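Local structure of L-iditol 2-dehydrogenase (Clostridium scindens, 4OH1) at residues Y153-P158 against Y342-I347; L215-D220 against S318-K323. The protein probably oxidises L-iditol and related polyols at the second carbon with NAD+, as a zinc-dependent member of the medium-chain alcohol dehydrogenase family. One frame throughout, in Å; residues are numbered along the deposited sequence.

Contact 1. Residues Y153-P158 against Y342-I347. With ZN (zinc ion), chain B.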
loop_
_atom_site.group_PDB
_atom_site.type_symbol
_atom_site.label_atom_id
_atom_site.label_comp_id
_atom_site.label_asym_id
_atom_site.label_seq_id
_atom_site.Cartn_x
_atom_site.Cartn_y
_atom_site.Cartn_z
ATOM N N TYR A 153 28.514 12.469 -0.485
ATOM C CA TYR A 153 28.045 11.166 -1.032
ATOM C C TYR A 153 28.621 9.976 -0.315
ATOM O O TYR A 153 28.147 8.874 -0.477
ATOM C CB TYR A 153 28.274 11.072 -2.549
ATOM C CG TYR A 153 27.308 11.950 -3.346
ATOM C CD1 TYR A 153 27.528 13.291 -3.479
ATOM C CD2 TYR A 153 26.180 11.415 -3.948
ATOM C CE1 TYR A 153 26.633 14.091 -4.167
ATOM C CE2 TYR A 153 25.328 12.195 -4.679
ATOM C CZ TYR A 153 25.552 13.534 -4.773
ATOM O OH TYR A 153 24.673 14.321 -5.462
ATOM N N ALA A 154 29.666 10.182 0.472
ATOM C CA ALA A 154 30.111 9.148 1.374
ATOM C C ALA A 154 28.980 8.717 2.337
ATOM O O ALA A 154 29.032 7.649 2.929
ATOM C CB ALA A 154 31.270 9.646 2.187
ATOM N N LEU A 155 27.999 9.581 2.545
ATOM C CA LEU A 155 26.883 9.240 3.446
ATOM C C LEU A 155 25.740 8.595 2.731
ATOM O O LEU A 155 24.703 8.432 3.349
ATOM C CB LEU A 155 26.383 10.455 4.241
ATOM C CG LEU A 155 27.230 10.580 5.511
ATOM C CD1 LEU A 155 28.746 10.631 5.256
ATOM C CD2 LEU A 155 26.800 11.858 6.151
ATOM N N VAL A 156 25.898 8.193 1.470
ATOM C CA VAL A 156 24.817 7.505 0.779
ATOM C C VAL A 156 24.295 6.285 1.482
ATOM O O VAL A 156 23.035 6.055 1.506
ATOM C CB VAL A 156 25.148 7.172 -0.686
ATOM C CG1 VAL A 156 24.174 6.186 -1.273
ATOM C CG2 VAL A 156 25.108 8.437 -1.538
ATOM N N GLU A 157 25.171 5.480 2.063
ATOM C CA GLU A 157 24.706 4.204 2.628
ATOM C C GLU A 157 23.916 4.458 3.912
ATOM O O GLU A 157 22.857 3.882 4.104
ATOM C CB GLU A 157 25.834 3.193 2.868
ATOM C CG GLU A 157 25.353 1.796 3.426
ATOM C CD GLU A 157 25.139 1.796 4.925
ATOM O OE1 GLU A 157 25.729 2.676 5.589
ATOM O OE2 GLU A 157 24.338 0.984 5.457
ATOM N N PRO A 158 24.423 5.284 4.807
ATOM C CA PRO A 158 23.573 5.488 5.972
ATOM C C PRO A 158 22.235 6.183 5.643
ATOM O O PRO A 158 21.235 5.871 6.283
ATOM C CB PRO A 158 24.424 6.313 6.914
ATOM C CG PRO A 158 25.516 6.814 6.140
ATOM C CD PRO A 158 25.740 5.847 5.012
ATOM N N TYR A 342 30.198 13.303 18.322
ATOM C CA TYR A 342 29.944 13.829 16.958
ATOM C C TYR A 342 28.914 13.018 16.226
ATOM O O TYR A 342 28.827 11.796 16.427
ATOM C CB TYR A 342 31.234 13.907 16.128
ATOM C CG TYR A 342 32.281 14.702 16.831
ATOM C CD1 TYR A 342 32.211 16.083 16.863
ATOM C CD2 TYR A 342 33.312 14.070 17.521
ATOM C CE1 TYR A 342 33.172 16.836 17.527
ATOM C CE2 TYR A 342 34.278 14.815 18.209
ATOM C CZ TYR A 342 34.192 16.193 18.214
ATOM O OH TYR A 342 35.123 16.924 18.887
ATOM N N ALA A 343 28.138 13.679 15.355
ATOM C CA ALA A 343 27.099 12.965 14.656
ATOM C C ALA A 343 27.712 12.018 13.611
ATOM O O ALA A 343 27.433 10.833 13.619
ATOM C CB ALA A 343 26.089 13.929 14.025
ATOM N N LYS A 344 28.522 12.553 12.706
ATOM C CA LYS A 344 29.232 11.746 11.703
ATOM C C LYS A 344 30.639 12.307 11.501
ATOM O O LYS A 344 30.846 13.537 11.476
ATOM C CB LYS A 344 28.535 11.724 10.320
ATOM C CG LYS A 344 27.295 10.857 10.207
ATOM C CD LYS A 344 27.529 9.388 10.473
ATOM C CE LYS A 344 27.804 8.605 9.235
ATOM N NZ LYS A 344 27.793 7.137 9.530
ATOM N N ILE A 345 31.575 11.373 11.350
ATOM C CA ILE A 345 32.968 11.668 11.060
ATOM C C ILE A 345 33.358 11.085 9.718
ATOM O O ILE A 345 33.048 9.926 9.431
ATOM C CB ILE A 345 33.861 11.059 12.115
ATOM C CG1 ILE A 345 33.510 11.611 13.500
ATOM C CG2 ILE A 345 35.335 11.363 11.814
ATOM C CD1 ILE A 345 33.919 10.666 14.656
ATOM N N VAL A 346 34.028 11.897 8.881
ATOM C CA VAL A 346 34.549 11.383 7.620
ATOM C C VAL A 346 36.050 11.451 7.562
ATOM O O VAL A 346 36.675 12.372 8.097
ATOM C CB VAL A 346 33.987 12.085 6.335
ATOM C CG1 VAL A 346 32.551 11.830 6.232
ATOM C CG2 VAL A 346 34.249 13.598 6.341
ATOM N N ILE A 347 36.603 10.482 6.844
ATOM C CA ILE A 347 38.017 10.418 6.598
ATOM C C ILE A 347 38.332 10.623 5.129
ATOM O O ILE A 347 37.807 9.930 4.290
ATOM C CB ILE A 347 38.567 9.077 7.026
ATOM C CG1 ILE A 347 38.347 8.891 8.516
ATOM C CG2 ILE A 347 40.076 9.010 6.695
ATOM C CD1 ILE A 347 38.823 7.565 9.059
HETATM ZN ZN ZN B . 26.331 2.550 7.594
HETATM O O HOH W 1 24.929 0.629 7.817
HETATM O O HOH W 2 24.367 3.275 8.749
#
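L155 reaches strand 344-348 with both branches of its side chain, and the two methyls find different neighbours. L155 CD1 lies 4.1 Å from CG1 of V346, the two side chains crossing at about a right angle, while L155 CD2 rests 4.2 Å from CG of K344, on the aliphatic root of the lysine. V346 (chi1 -64°) sets CG1 beside its backbone N, and the strand turns that face to L155. K344 passes obliquely by P158, its chain bent at chi2 and chi3, and NZ ends 4.1 Å from CG of the proline ring. That ammonium is held from outside the two segments, by a salt bridge to E75 and a hydrogen bond to the carbonyl of I45. In the first turn of helix 156-168, E157 binds the zinc ion through OE1 at 2.1 Å; its other oxygen, OE2, accepts a hydrogen bond of 2.5 Å from a zinc-bound water, and H74 and E75 also bind the metal. The lysine is therefore a second-shell group: it grips the zinc ligand E75, while its NZ stays 6.3 Å from OE1 of E157. Its positive charge probably tempers the negative charge that two glutamates bring to the metal site.

Contact 2. Residues L215-D220 against S318-K323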
loop_
_atom_site.group_PDB
_atom_site.type_symbol
_atom_site.label_atom_id
_atom_site.label_comp_id
_atom_site.label_asym_id
_atom_site.label_seq_id
_atom_site.Cartn_x
_atom_site.Cartn_y
_atom_site.Cartn_z
ATOM N N LEU A 215 17.546 20.509 16.855
ATOM C CA LEU A 215 16.779 21.721 16.489
ATOM C C LEU A 215 17.411 22.363 15.264
ATOM O O LEU A 215 16.702 22.754 14.348
ATOM C CB LEU A 215 16.687 22.715 17.633
ATOM C CG LEU A 215 15.919 22.150 18.829
ATOM C CD1 LEU A 215 16.065 23.084 19.999
ATOM C CD2 LEU A 215 14.396 21.925 18.530
ATOM N N GLU A 216 18.742 22.410 15.199
ATOM C CA GLU A 216 19.379 22.943 13.994
ATOM C C GLU A 216 19.090 22.145 12.727
ATOM O O GLU A 216 19.177 22.665 11.640
ATOM C CB GLU A 216 20.883 23.026 14.154
ATOM C CG GLU A 216 21.351 24.333 14.681
ATOM C CD GLU A 216 22.537 24.173 15.626
ATOM O OE1 GLU A 216 23.385 23.273 15.404
ATOM O OE2 GLU A 216 22.605 24.949 16.606
ATOM N N ASN A 217 18.829 20.865 12.850
ATOM C CA ASN A 217 18.508 20.063 11.667
ATOM C C ASN A 217 17.036 20.125 11.256
ATOM O O ASN A 217 16.674 19.518 10.275
ATOM C CB ASN A 217 18.936 18.594 11.875
ATOM C CG ASN A 217 20.383 18.376 11.524
ATOM O OD1 ASN A 217 20.710 18.031 10.411
ATOM N ND2 ASN A 217 21.258 18.670 12.458
ATOM N N GLY A 218 16.193 20.838 12.011
ATOM C CA GLY A 218 14.765 20.969 11.679
ATOM C C GLY A 218 13.765 20.361 12.634
ATOM O O GLY A 218 12.597 20.369 12.348
ATOM N N ALA A 219 14.192 19.865 13.794
ATOM C CA ALA A 219 13.248 19.291 14.698
ATOM C C ALA A 219 12.449 20.405 15.300
ATOM O O ALA A 219 12.978 21.454 15.553
ATOM C CB ALA A 219 13.948 18.575 15.775
ATOM N N ASP A 220 11.193 20.156 15.601
ATOM C CA ASP A 220 10.374 21.130 16.325
ATOM C C ASP A 220 10.709 21.132 17.811
ATOM O O ASP A 220 10.783 22.183 18.429
ATOM C CB ASP A 220 8.862 20.840 16.120
ATOM C CG ASP A 220 8.459 20.837 14.659
ATOM O OD1 ASP A 220 8.441 21.909 14.076
ATOM O OD2 ASP A 220 8.227 19.779 14.049
ATOM N N SER A 318 25.978 19.699 6.221
ATOM C CA SER A 318 26.853 20.583 6.995
ATOM C C SER A 318 26.383 20.550 8.442
ATOM O O SER A 318 27.041 20.989 9.299
ATOM C CB SER A 318 26.741 21.987 6.471
ATOM O OG SER A 318 25.447 22.530 6.760
ATOM N N LYS A 319 25.244 19.945 8.704
ATOM C CA LYS A 319 24.704 19.847 10.038
ATOM C C LYS A 319 24.814 18.453 10.623
ATOM O O LYS A 319 24.245 18.161 11.664
ATOM C CB LYS A 319 23.217 20.168 9.897
ATOM C CG LYS A 319 23.024 21.604 9.436
ATOM C CD LYS A 319 21.581 21.980 9.379
ATOM C CE LYS A 319 21.400 23.398 8.958
ATOM N NZ LYS A 319 20.050 23.438 8.338
ATOM N N ILE A 320 25.545 17.584 9.940
ATOM C CA ILE A 320 25.605 16.194 10.285
ATOM C C ILE A 320 27.041 15.730 10.305
ATOM O O ILE A 320 27.494 15.152 11.305
ATOM C CB ILE A 320 24.790 15.388 9.277
ATOM C CG1 ILE A 320 23.302 15.814 9.361
ATOM C CG2 ILE A 320 24.951 13.893 9.528
ATOM C CD1 ILE A 320 22.347 15.047 8.424
ATOM N N ILE A 321 27.766 15.987 9.212
ATOM C CA ILE A 321 29.178 15.686 9.181
ATOM C C ILE A 321 29.853 16.729 9.991
ATOM O O ILE A 321 29.927 17.845 9.574
ATOM C CB ILE A 321 29.773 15.706 7.803
ATOM C CG1 ILE A 321 29.115 14.641 6.946
ATOM C CG2 ILE A 321 31.264 15.387 7.931
ATOM C CD1 ILE A 321 29.314 14.808 5.425
ATOM N N GLN A 322 30.338 16.368 11.159
ATOM C CA GLN A 322 30.886 17.377 12.052
ATOM C C GLN A 322 32.378 17.305 12.147
ATOM O O GLN A 322 32.949 18.178 12.728
ATOM C CB GLN A 322 30.325 17.212 13.451
ATOM C CG GLN A 322 28.826 17.217 13.445
ATOM C CD GLN A 322 28.244 17.485 14.777
ATOM O OE1 GLN A 322 28.077 16.580 15.614
ATOM N NE2 GLN A 322 27.833 18.725 14.972
ATOM N N LYS A 323 33.017 16.281 11.599
ATOM C CA LYS A 323 34.481 16.208 11.625
ATOM C C LYS A 323 34.964 15.551 10.364
ATOM O O LYS A 323 34.389 14.558 9.957
ATOM C CB LYS A 323 34.952 15.282 12.752
ATOM C CG LYS A 323 34.987 15.890 14.080
ATOM C CD LYS A 323 36.248 16.691 14.237
ATOM C CE LYS A 323 36.238 17.391 15.565
ATOM N NZ LYS A 323 37.536 18.068 15.636
#
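Where helix 208-216 of the Rossmann-type nucleotide-binding domain ends in a Schellman motif, N217 faces K319 and I320 on the approach to strand 321-326, a strand of the sheet that includes 35-44 and 344-348. The close part of this contact is built round the amide of N217. N217 ND2 gives its N-H to the backbone O of K319 in a nearly straight bond (3.1 Å, 170° at the hydrogen). The acceptor lies almost in the plane of the asparagine amide, whereas the nitrogen stands well above the plane of the lysine carbonyl. The other end of the same amide packs against carbon: N217 OD1 is 3.3 Å from CB of K319 and 3.6 Å from CG1 of I320, whose side chain crosses that of N217 at about a right angle. Two further bonds to the amide, from Q191 NE2 to OD1 and from ND2 to L213 O, would help fix its rotation. I320 continues the packing onto M187, M188 and Q191 of helix 184-194. Toward solvent the fit becomes looser. K319 runs past N217 in the opposite direction, extended beyond CG, and lays its chain along the end of the helix; its ammonium has a long, weak ion pair with D316. The exposed E216 adds little through its side chain, and its carboxylate lies near that of E212. What it supplies instead is a backbone carbonyl: E216 O sits 3.4 Å from CD of K319.

How the contacts relate
Contact 1 and contact 2 illustrate how one pair of parallel strands can serve two interfaces. Strand 344-348 supplies K344 and V346 to contact 1, and its neighbour 321-326 follows directly on residues 318-320 used by contact 2. Backbone hydrogen bonds join the strands: V346 N lies 2.9 Å from K323 O, and Q322 N is 2.9 Å from K344 O. The centres of the two contacts are 13 Å apart, yet their relation to the metal differs. Contact 1 contains a zinc ligand, whereas in contact 2 the nearest side-chain atom of I320 remains about 12 Å from the ion. I320 touches K344, so side-chain contacts run from the zinc site to N217 at the nucleotide-binding domain.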